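Local coordinates for natterin-like protein (Lethenteron camtschaticum, PDB 6IUL) that probably recognises carbohydrate on target-cell surfaces through a jacalin-like lectin domain and acts as a cytotoxic pore-forming protein of the aerolysin type, at residues A[9-14]-A[87-92]; A[19-24]-A[53-58]; A[126-131]-A[139-144]. One frame throughout, in Å; residues are numbered along the deposited sequence.

Interaction 1: A[9-14]-A[87-92]; sequences HIIGGQ and TRLGAI
L89 reaches for I11 with a single methyl: CD1 lies 3.8 Å from the carbonyl oxygen O of I11, and the same CD1 is 4.3 Å from CG2 of the I11 side chain. The first torsion of the leucine, 177°, sets CG opposite the backbone N and swings the branched end back toward 9-14. I11 meets it with its short branch; the end of its side chain leads away from 87-92, and I11 also packs on L80 and Y115. L89 also packs on I135 and M138 of strand 135-155, which brings that strand up to the I11 contact.

Beyond this pair the contact is made by backbone. The touching parts of the two segments run roughly opposite ways, 149° apart, yet no hydrogen bond joins them. Instead CA of G13 turns a C-H toward the carbonyl O of T87 at 3.6 Å, and CA of G12 lies 3.9 Å from O of R88. G13 has no side chain, and the T87 carbonyl comes close against its CA.

This is the loop end of a beta-prism, the three-sheet fold of jacalin-related lectins. In those relatives the sugar site is built at this end, with the glycine-rich loop after the first strand taking part, so the contact probably borders the corresponding pocket here.

T87 and R88 direct their CB atoms away from 9-14. The R88 guanidinium goes to D134, a salt bridge through NE, with a weaker long pairing to D136, while N83 OD1 accepts from the backbone N of T87. Further along the strand, G90 and A91 both face W81 in a classic beta bulge.

Interaction 2: A[19-24]-A[53-58]; sequences FSFNGQ and RRETFG
F19 and F57 lie face over face in an offset stack, ring centroids 4.1 Å apart and planes only 14° from parallel. They sit where two sheets of the beta-prism face each other, strand 17-22 in one and strand 54-58 in the other. The contact is between layers: side chains carry it, and the two strands are not paired through their backbones.

Next along, F21 is the large wedge. Its CB touches the edge of the F57 ring, 3.7 Å from CZ, and its own ring offers one face to E55, whose CB stands 4.0 Å from the F21 ring centroid. The carboxylate reaches beyond the rim, steeply turned to the ring (78°), with OE2 3.3 Å from CD1 of F21. Around these rings, V47 and L49 pack on F21, and V127 touches both F19 and F57.

R53 closes the far end. Bent at its third torsion, it slides past F21 in the opposite direction; CE1 of F21 comes over one face of its guanidinium, the planes 67° apart, while the guanidinium edge meets N22 O and a water. NH2 donates to N22 O at 3.0 Å, from above the carbonyl plane, and NH1 to the water, which also accepts from N22 N. An Asx turn shapes this strand end: N22 OD1 accepts from Q24 N at 2.7 Å, and N22 ND2 returns a bond to Q24 OE1.

Interaction 3: A[126-131]-A[139-144]; sequences GVQGRG and GFIFIN
The carbonyl O of Q128 takes the backbone N-H of G139 at 2.8 Å, the N lying nearly on the line of the C=O bond. The return bond, from Q128 N to G139 O, measures 3.0 Å, making Q128 and G139 an antiparallel hydrogen-bonded pair of a beta hairpin. G139 O is also approached by the CA of V127, 3.3 Å away, in a C-H...O contact.

One step on, V127 and F140 form a non-hydrogen-bonded pair, their side chains side by side and pointing the same way. The V127 methyl CG1 sits over one face of the F140 ring, 4.3 Å from its centroid; it is the branch turned anti to valine's own carbonyl carbon (-63°) that meets the ring. Past this pair, I141 N donates to G126 O at 2.9 Å.

On the other face of the sheet Q128 and I141 cross. I141 extends CD1 to within 3.9 Å of the V127 carbonyl O and also close to the Q128 amide, whose OE1 is held by the hydroxyl group of S20.

The hairpin lies between two neighbours: strand 17-22 bonds to the outer side of 124-131, and strand 6-12 pairs with 135-155. F140 turns inward onto L78 and L80 of strand 75-82, in another sheet of the beta-prism, whereas I141 packs on L8 of strand 6-12.

In the fold
The three contacts share the lectin end of this elongated molecule. Interaction 3 is the hub: its centre is about 9 Å from that of interaction 2 and about 12 Å from that of interaction 1, whereas the centres of 1 and 2 are about 17 Å apart and their atoms do not touch. Strand pairing carries interaction 3 into interaction 2, with F19 N and G129 O 2.9 Å apart, a probable hydrogen bond. Toward interaction 1 the join is packing: I10 CG1 lies 3.8 Å from Q128 O. Interaction 1 includes the glycine-rich turn that, as in other jacalin-like lectins, probably borders the sugar site, while strand 135-155 of interaction 3 continues into the sheet of the aerolysin-like part.

Interaction 1: A[9-14]-A[87-92]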
ATOM      1  N   HIS A   9      37.286   1.764   8.995  1.00 31.98           N
ATOM      2  CA  HIS A   9      38.320   2.421   9.776  1.00 34.51           C
ATOM      3  C   HIS A   9      38.690   1.512  10.964  1.00 33.85           C
ATOM      4  O   HIS A   9      37.946   1.375  11.920  1.00 29.16           O
ATOM      5  CB  HIS A   9      37.826   3.793  10.236  1.00 36.71           C
ATOM      6  CG  HIS A   9      38.870   4.635  10.891  1.00 42.37           C
ATOM      7  ND1 HIS A   9      38.621   5.938  11.291  1.00 50.02           N
ATOM      8  CD2 HIS A   9      40.150   4.369  11.245  1.00 40.33           C
ATOM      9  CE1 HIS A   9      39.707   6.434  11.862  1.00 47.68           C
ATOM     10  NE2 HIS A   9      40.649   5.507  11.840  1.00 43.96           N
ATOM     11  N   ILE A  10      39.871   0.907  10.878  1.00 36.41           N
ATOM     12  CA  ILE A  10      40.373  -0.077  11.863  1.00 34.23           C
ATOM     13  C   ILE A  10      41.171   0.602  12.976  1.00 34.12           C
ATOM     14  O   ILE A  10      42.031   1.429  12.719  1.00 36.16           O
ATOM     15  CB  ILE A  10      41.245  -1.111  11.172  1.00 33.92           C
ATOM     16  CG1 ILE A  10      40.405  -1.869  10.138  1.00 36.03           C
ATOM     17  CG2 ILE A  10      41.882  -2.067  12.176  1.00 33.23           C
ATOM     18  CD1 ILE A  10      41.225  -2.867   9.326  1.00 35.57           C
ATOM     19  N   ILE A  11      40.850   0.278  14.220  1.00 34.62           N
ATOM     20  CA  ILE A  11      41.538   0.819  15.394  1.00 34.56           C
ATOM     21  C   ILE A  11      42.163  -0.306  16.227  1.00 37.87           C
ATOM     22  O   ILE A  11      41.559  -1.373  16.398  1.00 35.09           O
ATOM     23  CB  ILE A  11      40.582   1.631  16.265  1.00 33.61           C
ATOM     24  CG1 ILE A  11      40.306   2.979  15.594  1.00 36.80           C
ATOM     25  CG2 ILE A  11      41.157   1.895  17.673  1.00 36.12           C
ATOM     26  CD1 ILE A  11      41.513   3.865  15.296  1.00 35.00           C
ATOM     27  N   GLY A  12      43.374  -0.075  16.736  1.00 37.68           N
ATOM     28  CA  GLY A  12      44.056  -1.047  17.582  1.00 38.86           C
ATOM     29  C   GLY A  12      45.560  -1.157  17.382  1.00 39.29           C
ATOM     30  O   GLY A  12      46.217  -0.173  17.076  1.00 36.88           O
ATOM     31  N   GLY A  13      46.101  -2.365  17.556  1.00 41.15           N
ATOM     32  CA  GLY A  13      47.525  -2.630  17.344  1.00 40.83           C
ATOM     33  C   GLY A  13      47.869  -3.233  15.994  1.00 42.24           C
ATOM     34  O   GLY A  13      47.037  -3.244  15.100  1.00 47.11           O
ATOM     35  N   GLN A  14      49.066  -3.812  15.886  1.00 44.21           N
ATOM     36  CA  GLN A  14      49.624  -4.348  14.625  1.00 44.10           C
ATOM     37  C   GLN A  14      49.712  -5.840  14.573  1.00 39.63           C
ATOM     38  O   GLN A  14      49.946  -6.405  13.498  1.00 46.28           O
ATOM     39  CB  GLN A  14      51.041  -3.780  14.387  1.00 47.90           C
ATOM     40  CG  GLN A  14      51.182  -2.321  14.756  1.00 52.77           C
ATOM     41  CD  GLN A  14      50.601  -1.427  13.699  1.00 61.73           C
ATOM     42  OE1 GLN A  14      49.379  -1.330  13.473  1.00 68.31           O
ATOM     43  NE2 GLN A  14      51.501  -0.733  13.029  1.00 68.83           N
ATOM     44  N   THR A  87      48.262  -1.454  21.745  1.00 33.89           N
ATOM     45  CA  THR A  87      48.572  -2.796  21.179  1.00 33.81           C
ATOM     46  C   THR A  87      47.331  -3.660  20.909  1.00 32.83           C
ATOM     47  O   THR A  87      47.412  -4.707  20.269  1.00 29.24           O
ATOM     48  CB  THR A  87      49.461  -3.559  22.198  1.00 36.80           C
ATOM     49  OG1 THR A  87      48.844  -3.573  23.503  1.00 32.81           O
ATOM     50  CG2 THR A  87      50.814  -2.848  22.348  1.00 39.95           C
ATOM     51  N   ARG A  88      46.176  -3.238  21.425  1.00 29.84           N
ATOM     52  CA  ARG A  88      44.906  -3.957  21.178  1.00 31.13           C
ATOM     53  C   ARG A  88      43.756  -2.994  21.050  1.00 29.56           C
ATOM     54  O   ARG A  88      43.849  -1.822  21.436  1.00 27.63           O
ATOM     55  CB  ARG A  88      44.659  -4.975  22.340  1.00 34.50           C
ATOM     56  CG  ARG A  88      45.471  -6.241  22.023  1.00 40.10           C
ATOM     57  CD  ARG A  88      45.663  -7.142  23.160  1.00 43.46           C
ATOM     58  NE  ARG A  88      46.342  -8.349  22.760  1.00 45.69           N
ATOM     59  CZ  ARG A  88      47.659  -8.460  22.585  1.00 51.19           C
ATOM     60  NH1 ARG A  88      48.445  -7.421  22.667  1.00 48.71           N
ATOM     61  NH2 ARG A  88      48.192  -9.625  22.269  1.00 57.04           N
ATOM     62  N   LEU A  89      42.639  -3.498  20.540  1.00 31.59           N
ATOM     63  CA  LEU A  89      41.383  -2.768  20.612  1.00 26.57           C
ATOM     64  C   LEU A  89      40.998  -2.703  22.082  1.00 25.45           C
ATOM     65  O   LEU A  89      41.086  -3.705  22.784  1.00 24.19           O
ATOM     66  CB  LEU A  89      40.287  -3.475  19.785  1.00 25.80           C
ATOM     67  CG  LEU A  89      38.905  -2.842  19.831  1.00 26.73           C
ATOM     68  CD1 LEU A  89      38.906  -1.438  19.186  1.00 25.94           C
ATOM     69  CD2 LEU A  89      37.889  -3.728  19.120  1.00 27.04           C
ATOM     70  N   GLY A  90      40.546  -1.543  22.529  1.00 24.57           N
ATOM     71  CA  GLY A  90      40.265  -1.337  23.954  1.00 27.79           C
ATOM     72  C   GLY A  90      38.778  -1.224  24.273  1.00 29.10           C
ATOM     73  O   GLY A  90      38.337  -1.542  25.367  1.00 31.08           O
ATOM     74  N   ALA A  91      38.009  -0.696  23.328  1.00 29.82           N
ATOM     75  CA  ALA A  91      36.605  -0.479  23.551  1.00 28.55           C
ATOM     76  C   ALA A  91      35.854  -0.216  22.258  1.00 27.49           C
ATOM     77  O   ALA A  91      36.413   0.287  21.302  1.00 24.13           O
ATOM     78  CB  ALA A  91      36.423   0.710  24.495  1.00 32.23           C
ATOM     79  N   ILE A  92      34.560  -0.527  22.288  1.00 28.25           N
ATOM     80  CA  ILE A  92      33.622  -0.233  21.227  1.00 26.05           C
ATOM     81  C   ILE A  92      32.389   0.437  21.850  1.00 27.09           C
ATOM     82  O   ILE A  92      31.824  -0.042  22.824  1.00 25.70           O
ATOM     83  CB  ILE A  92      33.127  -1.535  20.585  1.00 26.53           C
ATOM     84  CG1 ILE A  92      34.289  -2.300  19.968  1.00 27.54           C
ATOM     85  CG2 ILE A  92      32.043  -1.254  19.539  1.00 27.23           C
ATOM     86  CD1 ILE A  92      33.976  -3.758  19.693  1.00 28.22           C
TER

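Interaction 2: A[19-24]-A[53-58]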
ATOM      1  N   PHE A  19      41.392 -10.928   9.632  1.00 33.98           N
ATOM      2  CA  PHE A  19      40.066 -11.518   9.377  1.00 30.07           C
ATOM      3  C   PHE A  19      39.175 -10.520   8.717  1.00 30.42           C
ATOM      4  O   PHE A  19      39.380  -9.302   8.857  1.00 31.68           O
ATOM      5  CB  PHE A  19      39.442 -12.051  10.674  1.00 31.03           C
ATOM      6  CG  PHE A  19      39.189 -10.992  11.743  1.00 31.97           C
ATOM      7  CD1 PHE A  19      38.032 -10.243  11.721  1.00 32.34           C
ATOM      8  CD2 PHE A  19      40.113 -10.744  12.742  1.00 31.25           C
ATOM      9  CE1 PHE A  19      37.794  -9.275  12.670  1.00 31.49           C
ATOM     10  CE2 PHE A  19      39.901  -9.776  13.694  1.00 31.85           C
ATOM     11  CZ  PHE A  19      38.713  -9.049  13.678  1.00 33.44           C
ATOM     12  N   SER A  20      38.203 -11.029   7.981  1.00 34.93           N
ATOM     13  CA  SER A  20      37.151 -10.220   7.377  1.00 39.11           C
ATOM     14  C   SER A  20      35.860 -10.999   7.335  1.00 37.83           C
ATOM     15  O   SER A  20      35.831 -12.086   6.827  1.00 40.49           O
ATOM     16  CB  SER A  20      37.534  -9.795   5.947  1.00 44.01           C
ATOM     17  OG  SER A  20      36.675  -8.762   5.457  1.00 39.91           O
ATOM     18  N   PHE A  21      34.787 -10.427   7.872  1.00 34.03           N
ATOM     19  CA  PHE A  21      33.492 -11.067   7.900  1.00 30.55           C
ATOM     20  C   PHE A  21      32.569 -10.005   7.328  1.00 33.47           C
ATOM     21  O   PHE A  21      32.240  -8.992   7.998  1.00 29.86           O
ATOM     22  CB  PHE A  21      33.111 -11.434   9.350  1.00 30.14           C
ATOM     23  CG  PHE A  21      31.793 -12.136   9.485  1.00 30.45           C
ATOM     24  CD1 PHE A  21      31.577 -13.318   8.832  1.00 32.54           C
ATOM     25  CD2 PHE A  21      30.779 -11.613  10.260  1.00 29.51           C
ATOM     26  CE1 PHE A  21      30.382 -13.966   8.933  1.00 32.09           C
ATOM     27  CE2 PHE A  21      29.566 -12.251  10.364  1.00 31.00           C
ATOM     28  CZ  PHE A  21      29.374 -13.437   9.728  1.00 32.49           C
ATOM     29  N   ASN A  22      32.144 -10.239   6.097  1.00 30.72           N
ATOM     30  CA  ASN A  22      31.543  -9.184   5.265  1.00 31.10           C
ATOM     31  C   ASN A  22      30.352  -9.714   4.502  1.00 30.83           C
ATOM     32  O   ASN A  22      30.491 -10.688   3.791  1.00 34.44           O
ATOM     33  CB  ASN A  22      32.617  -8.703   4.286  1.00 31.76           C
ATOM     34  CG  ASN A  22      32.183  -7.511   3.462  1.00 36.36           C
ATOM     35  OD1 ASN A  22      31.026  -7.142   3.469  1.00 42.98           O
ATOM     36  ND2 ASN A  22      33.120  -6.887   2.746  1.00 35.05           N
ATOM     37  N   GLY A  23      29.195  -9.075   4.621  1.00 28.96           N
ATOM     38  CA  GLY A  23      27.990  -9.478   3.866  1.00 29.53           C
ATOM     39  C   GLY A  23      27.835  -8.811   2.508  1.00 28.45           C
ATOM     40  O   GLY A  23      26.785  -8.927   1.860  1.00 29.40           O
ATOM     41  N   GLN A  24      28.869  -8.112   2.069  1.00 28.99           N
ATOM     42  CA  GLN A  24      28.856  -7.351   0.798  1.00 36.54           C
ATOM     43  C   GLN A  24      28.249  -8.034  -0.420  1.00 39.93           C
ATOM     44  O   GLN A  24      27.464  -7.419  -1.129  1.00 38.39           O
ATOM     45  CB  GLN A  24      30.283  -6.943   0.397  1.00 40.68           C
ATOM     46  CG  GLN A  24      30.337  -5.900  -0.708  1.00 41.67           C
ATOM     47  CD  GLN A  24      31.605  -5.060  -0.665  1.00 42.07           C
ATOM     48  OE1 GLN A  24      32.275  -4.979   0.359  1.00 47.19           O
ATOM     49  NE2 GLN A  24      31.957  -4.465  -1.776  1.00 42.74           N
ATOM     50  N   ARG A  53      24.536 -16.039   8.618  1.00 33.23           N
ATOM     51  CA  ARG A  53      25.943 -16.312   8.821  1.00 32.92           C
ATOM     52  C   ARG A  53      26.354 -15.820  10.216  1.00 35.33           C
ATOM     53  O   ARG A  53      25.804 -14.852  10.743  1.00 34.78           O
ATOM     54  CB  ARG A  53      26.803 -15.643   7.753  1.00 37.26           C
ATOM     55  CG  ARG A  53      26.655 -16.217   6.334  1.00 37.14           C
ATOM     56  CD  ARG A  53      27.384 -15.324   5.341  1.00 37.21           C
ATOM     57  NE  ARG A  53      28.831 -15.324   5.546  1.00 40.51           N
ATOM     58  CZ  ARG A  53      29.666 -14.387   5.102  1.00 38.52           C
ATOM     59  NH1 ARG A  53      30.977 -14.468   5.363  1.00 41.15           N
ATOM     60  NH2 ARG A  53      29.214 -13.326   4.439  1.00 35.37           N
ATOM     61  N   ARG A  54      27.360 -16.458  10.776  1.00 34.90           N
ATOM     62  CA  ARG A  54      27.784 -16.207  12.140  1.00 41.02           C
ATOM     63  C   ARG A  54      29.250 -16.578  12.286  1.00 37.18           C
ATOM     64  O   ARG A  54      29.676 -17.634  11.835  1.00 33.70           O
ATOM     65  CB  ARG A  54      26.908 -17.059  13.053  1.00 44.33           C
ATOM     66  CG  ARG A  54      27.427 -17.239  14.435  1.00 51.90           C
ATOM     67  CD  ARG A  54      26.410 -17.930  15.290  1.00 52.52           C
ATOM     68  NE  ARG A  54      26.255 -19.326  14.940  1.00 58.46           N
ATOM     69  CZ  ARG A  54      26.680 -20.333  15.668  1.00 57.09           C
ATOM     70  NH1 ARG A  54      27.349 -20.129  16.783  1.00 61.74           N
ATOM     71  NH2 ARG A  54      26.458 -21.567  15.254  1.00 63.66           N
ATOM     72  N   GLU A  55      30.027 -15.705  12.898  1.00 37.06           N
ATOM     73  CA  GLU A  55      31.422 -16.016  13.100  1.00 36.86           C
ATOM     74  C   GLU A  55      32.033 -15.336  14.327  1.00 33.73           C
ATOM     75  O   GLU A  55      31.604 -14.270  14.725  1.00 34.21           O
ATOM     76  CB  GLU A  55      32.215 -15.667  11.831  1.00 39.52           C
ATOM     77  CG  GLU A  55      33.458 -16.545  11.653  1.00 46.79           C
ATOM     78  CD  GLU A  55      34.162 -16.384  10.295  1.00 52.48           C
ATOM     79  OE1 GLU A  55      35.387 -16.640  10.237  1.00 54.42           O
ATOM     80  OE2 GLU A  55      33.525 -15.968   9.308  1.00 57.31           O
ATOM     81  N   THR A  56      33.101 -15.944  14.844  1.00 29.59           N
ATOM     82  CA  THR A  56      33.773 -15.521  16.031  1.00 26.80           C
ATOM     83  C   THR A  56      35.251 -15.260  15.790  1.00 26.62           C
ATOM     84  O   THR A  56      35.943 -16.013  15.112  1.00 31.87           O
ATOM     85  CB  THR A  56      33.610 -16.603  17.125  1.00 28.40           C
ATOM     86  OG1 THR A  56      32.214 -16.793  17.418  1.00 26.51           O
ATOM     87  CG2 THR A  56      34.310 -16.154  18.401  1.00 29.54           C
ATOM     88  N   PHE A  57      35.738 -14.175  16.364  1.00 23.96           N
ATOM     89  CA  PHE A  57      37.125 -13.828  16.337  1.00 27.15           C
ATOM     90  C   PHE A  57      37.627 -13.541  17.727  1.00 28.97           C
ATOM     91  O   PHE A  57      36.839 -13.065  18.577  1.00 31.68           O
ATOM     92  CB  PHE A  57      37.297 -12.590  15.453  1.00 28.11           C
ATOM     93  CG  PHE A  57      36.694 -12.764  14.090  1.00 29.54           C
ATOM     94  CD1 PHE A  57      37.309 -13.577  13.143  1.00 33.10           C
ATOM     95  CD2 PHE A  57      35.482 -12.181  13.787  1.00 30.82           C
ATOM     96  CE1 PHE A  57      36.719 -13.793  11.901  1.00 35.15           C
ATOM     97  CE2 PHE A  57      34.906 -12.373  12.569  1.00 32.26           C
ATOM     98  CZ  PHE A  57      35.522 -13.184  11.626  1.00 34.11           C
ATOM     99  N   GLY A  58      38.926 -13.778  17.959  1.00 25.99           N
ATOM    100  CA  GLY A  58      39.520 -13.692  19.311  1.00 25.69           C
ATOM    101  C   GLY A  58      38.920 -14.777  20.163  1.00 26.32           C
ATOM    102  O   GLY A  58      38.658 -15.863  19.638  1.00 28.66           O
TER
HETATM  103  O   HOH W   1      33.084 -12.413   4.670  1.00 31.41           O

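Interaction 3: A[126-131]-A[139-144]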
ATOM      1  N   GLY A 126      29.493  -5.836   8.364  1.00 24.64           N
ATOM      2  CA  GLY A 126      30.295  -6.798   9.118  1.00 23.02           C
ATOM      3  C   GLY A 126      31.525  -6.117   9.729  1.00 25.59           C
ATOM      4  O   GLY A 126      31.538  -4.883   9.971  1.00 25.37           O
ATOM      5  N   VAL A 127      32.584  -6.901   9.949  1.00 26.50           N
ATOM      6  CA  VAL A 127      33.810  -6.406  10.598  1.00 26.46           C
ATOM      7  C   VAL A 127      35.065  -6.874   9.910  1.00 28.10           C
ATOM      8  O   VAL A 127      35.039  -7.823   9.163  1.00 28.13           O
ATOM      9  CB  VAL A 127      33.909  -6.869  12.055  1.00 28.40           C
ATOM     10  CG1 VAL A 127      32.755  -6.301  12.867  1.00 27.47           C
ATOM     11  CG2 VAL A 127      33.929  -8.400  12.127  1.00 26.98           C
ATOM     12  N   GLN A 128      36.167  -6.196  10.185  1.00 28.21           N
ATOM     13  CA  GLN A 128      37.431  -6.570   9.604  1.00 29.30           C
ATOM     14  C   GLN A 128      38.513  -6.102  10.524  1.00 28.27           C
ATOM     15  O   GLN A 128      38.429  -5.008  11.106  1.00 29.19           O
ATOM     16  CB  GLN A 128      37.613  -5.909   8.220  1.00 31.54           C
ATOM     17  CG  GLN A 128      38.879  -6.330   7.462  1.00 33.30           C
ATOM     18  CD  GLN A 128      38.799  -5.993   5.959  1.00 34.84           C
ATOM     19  OE1 GLN A 128      37.820  -6.318   5.298  1.00 31.16           O
ATOM     20  NE2 GLN A 128      39.824  -5.317   5.446  1.00 26.71           N
ATOM     21  N   GLY A 129      39.553  -6.909  10.678  1.00 30.99           N
ATOM     22  CA  GLY A 129      40.646  -6.526  11.531  1.00 31.43           C
ATOM     23  C   GLY A 129      41.710  -7.594  11.692  1.00 36.76           C
ATOM     24  O   GLY A 129      41.978  -8.358  10.757  1.00 36.18           O
ATOM     25  N   ARG A 130      42.345  -7.612  12.865  1.00 35.72           N
ATOM     26  CA  ARG A 130      43.343  -8.635  13.168  1.00 37.53           C
ATOM     27  C   ARG A 130      43.147  -9.137  14.591  1.00 37.76           C
ATOM     28  O   ARG A 130      42.906  -8.351  15.510  1.00 32.73           O
ATOM     29  CB  ARG A 130      44.767  -8.097  13.005  1.00 43.13           C
ATOM     30  CG  ARG A 130      45.188  -7.797  11.590  1.00 44.14           C
ATOM     31  CD  ARG A 130      46.585  -7.187  11.553  1.00 48.86           C
ATOM     32  NE  ARG A 130      47.043  -7.076  10.166  1.00 52.09           N
ATOM     33  CZ  ARG A 130      47.403  -8.130   9.406  1.00 66.94           C
ATOM     34  NH1 ARG A 130      47.811  -7.936   8.146  1.00 65.72           N
ATOM     35  NH2 ARG A 130      47.382  -9.396   9.892  1.00 78.72           N
ATOM     36  N   GLY A 131      43.228 -10.449  14.748  1.00 35.53           N
ATOM     37  CA  GLY A 131      42.998 -11.099  16.023  1.00 42.27           C
ATOM     38  C   GLY A 131      43.893 -12.306  16.242  1.00 41.36           C
ATOM     39  O   GLY A 131      44.356 -12.960  15.287  1.00 40.45           O
ATOM     40  N   GLY A 139      37.669  -2.926  12.825  1.00 27.91           N
ATOM     41  CA  GLY A 139      36.783  -1.867  12.426  1.00 25.80           C
ATOM     42  C   GLY A 139      35.499  -2.445  11.873  1.00 26.82           C
ATOM     43  O   GLY A 139      35.398  -3.641  11.574  1.00 25.62           O
ATOM     44  N   PHE A 140      34.503  -1.589  11.737  1.00 26.59           N
ATOM     45  CA  PHE A 140      33.195  -1.988  11.182  1.00 27.18           C
ATOM     46  C   PHE A 140      33.076  -1.538   9.726  1.00 25.25           C
ATOM     47  O   PHE A 140      33.387  -0.388   9.386  1.00 23.94           O
ATOM     48  CB  PHE A 140      32.071  -1.390  12.017  1.00 26.88           C
ATOM     49  CG  PHE A 140      31.946  -1.999  13.408  1.00 26.92           C
ATOM     50  CD1 PHE A 140      32.813  -1.648  14.413  1.00 27.47           C
ATOM     51  CD2 PHE A 140      30.938  -2.885  13.711  1.00 30.98           C
ATOM     52  CE1 PHE A 140      32.720  -2.189  15.684  1.00 28.35           C
ATOM     53  CE2 PHE A 140      30.830  -3.446  14.987  1.00 30.37           C
ATOM     54  CZ  PHE A 140      31.716  -3.096  15.972  1.00 29.21           C
ATOM     55  N   ILE A 141      32.663  -2.457   8.871  1.00 25.96           N
ATOM     56  CA  ILE A 141      32.448  -2.177   7.466  1.00 26.77           C
ATOM     57  C   ILE A 141      31.081  -1.548   7.281  1.00 26.55           C
ATOM     58  O   ILE A 141      30.089  -2.176   7.564  1.00 30.04           O
ATOM     59  CB  ILE A 141      32.487  -3.448   6.610  1.00 28.99           C
ATOM     60  CG1 ILE A 141      33.838  -4.131   6.766  1.00 29.72           C
ATOM     61  CG2 ILE A 141      32.349  -3.111   5.127  1.00 30.47           C
ATOM     62  CD1 ILE A 141      33.888  -5.537   6.216  1.00 30.75           C
ATOM     63  N   PHE A 142      31.035  -0.314   6.795  1.00 23.63           N
ATOM     64  CA  PHE A 142      29.782   0.368   6.535  1.00 24.81           C
ATOM     65  C   PHE A 142      29.597   0.636   5.052  1.00 25.49           C
ATOM     66  O   PHE A 142      30.553   0.996   4.356  1.00 25.42           O
ATOM     67  CB  PHE A 142      29.731   1.731   7.249  1.00 23.48           C
ATOM     68  CG  PHE A 142      29.599   1.638   8.718  1.00 25.12           C
ATOM     69  CD1 PHE A 142      28.375   1.323   9.291  1.00 25.12           C
ATOM     70  CD2 PHE A 142      30.703   1.876   9.557  1.00 25.79           C
ATOM     71  CE1 PHE A 142      28.233   1.208  10.668  1.00 25.22           C
ATOM     72  CE2 PHE A 142      30.563   1.774  10.933  1.00 25.45           C
ATOM     73  CZ  PHE A 142      29.325   1.407  11.484  1.00 24.99           C
ATOM     74  N   ILE A 143      28.354   0.545   4.590  1.00 22.87           N
ATOM     75  CA  ILE A 143      27.987   1.103   3.290  1.00 22.94           C
ATOM     76  C   ILE A 143      28.013   2.615   3.409  1.00 22.43           C
ATOM     77  O   ILE A 143      27.480   3.198   4.365  1.00 24.01           O
ATOM     78  CB  ILE A 143      26.551   0.674   2.843  1.00 21.75           C
ATOM     79  CG1 ILE A 143      26.470  -0.834   2.780  1.00 23.56           C
ATOM     80  CG2 ILE A 143      26.233   1.261   1.465  1.00 22.57           C
ATOM     81  CD1 ILE A 143      25.083  -1.356   2.450  1.00 23.93           C
ATOM     82  N   ASN A 144      28.624   3.260   2.429  1.00 23.76           N
ATOM     83  CA  ASN A 144      28.650   4.723   2.421  1.00 24.15           C
ATOM     84  C   ASN A 144      27.229   5.259   2.230  1.00 25.41           C
ATOM     85  O   ASN A 144      26.314   4.505   1.903  1.00 27.72           O
ATOM     86  CB  ASN A 144      29.594   5.221   1.332  1.00 24.82           C
ATOM     87  CG  ASN A 144      31.023   5.297   1.797  1.00 26.15           C
ATOM     88  OD1 ASN A 144      31.273   5.878   2.840  1.00 27.17           O
ATOM     89  ND2 ASN A 144      31.981   4.820   0.965  1.00 23.73           N
TER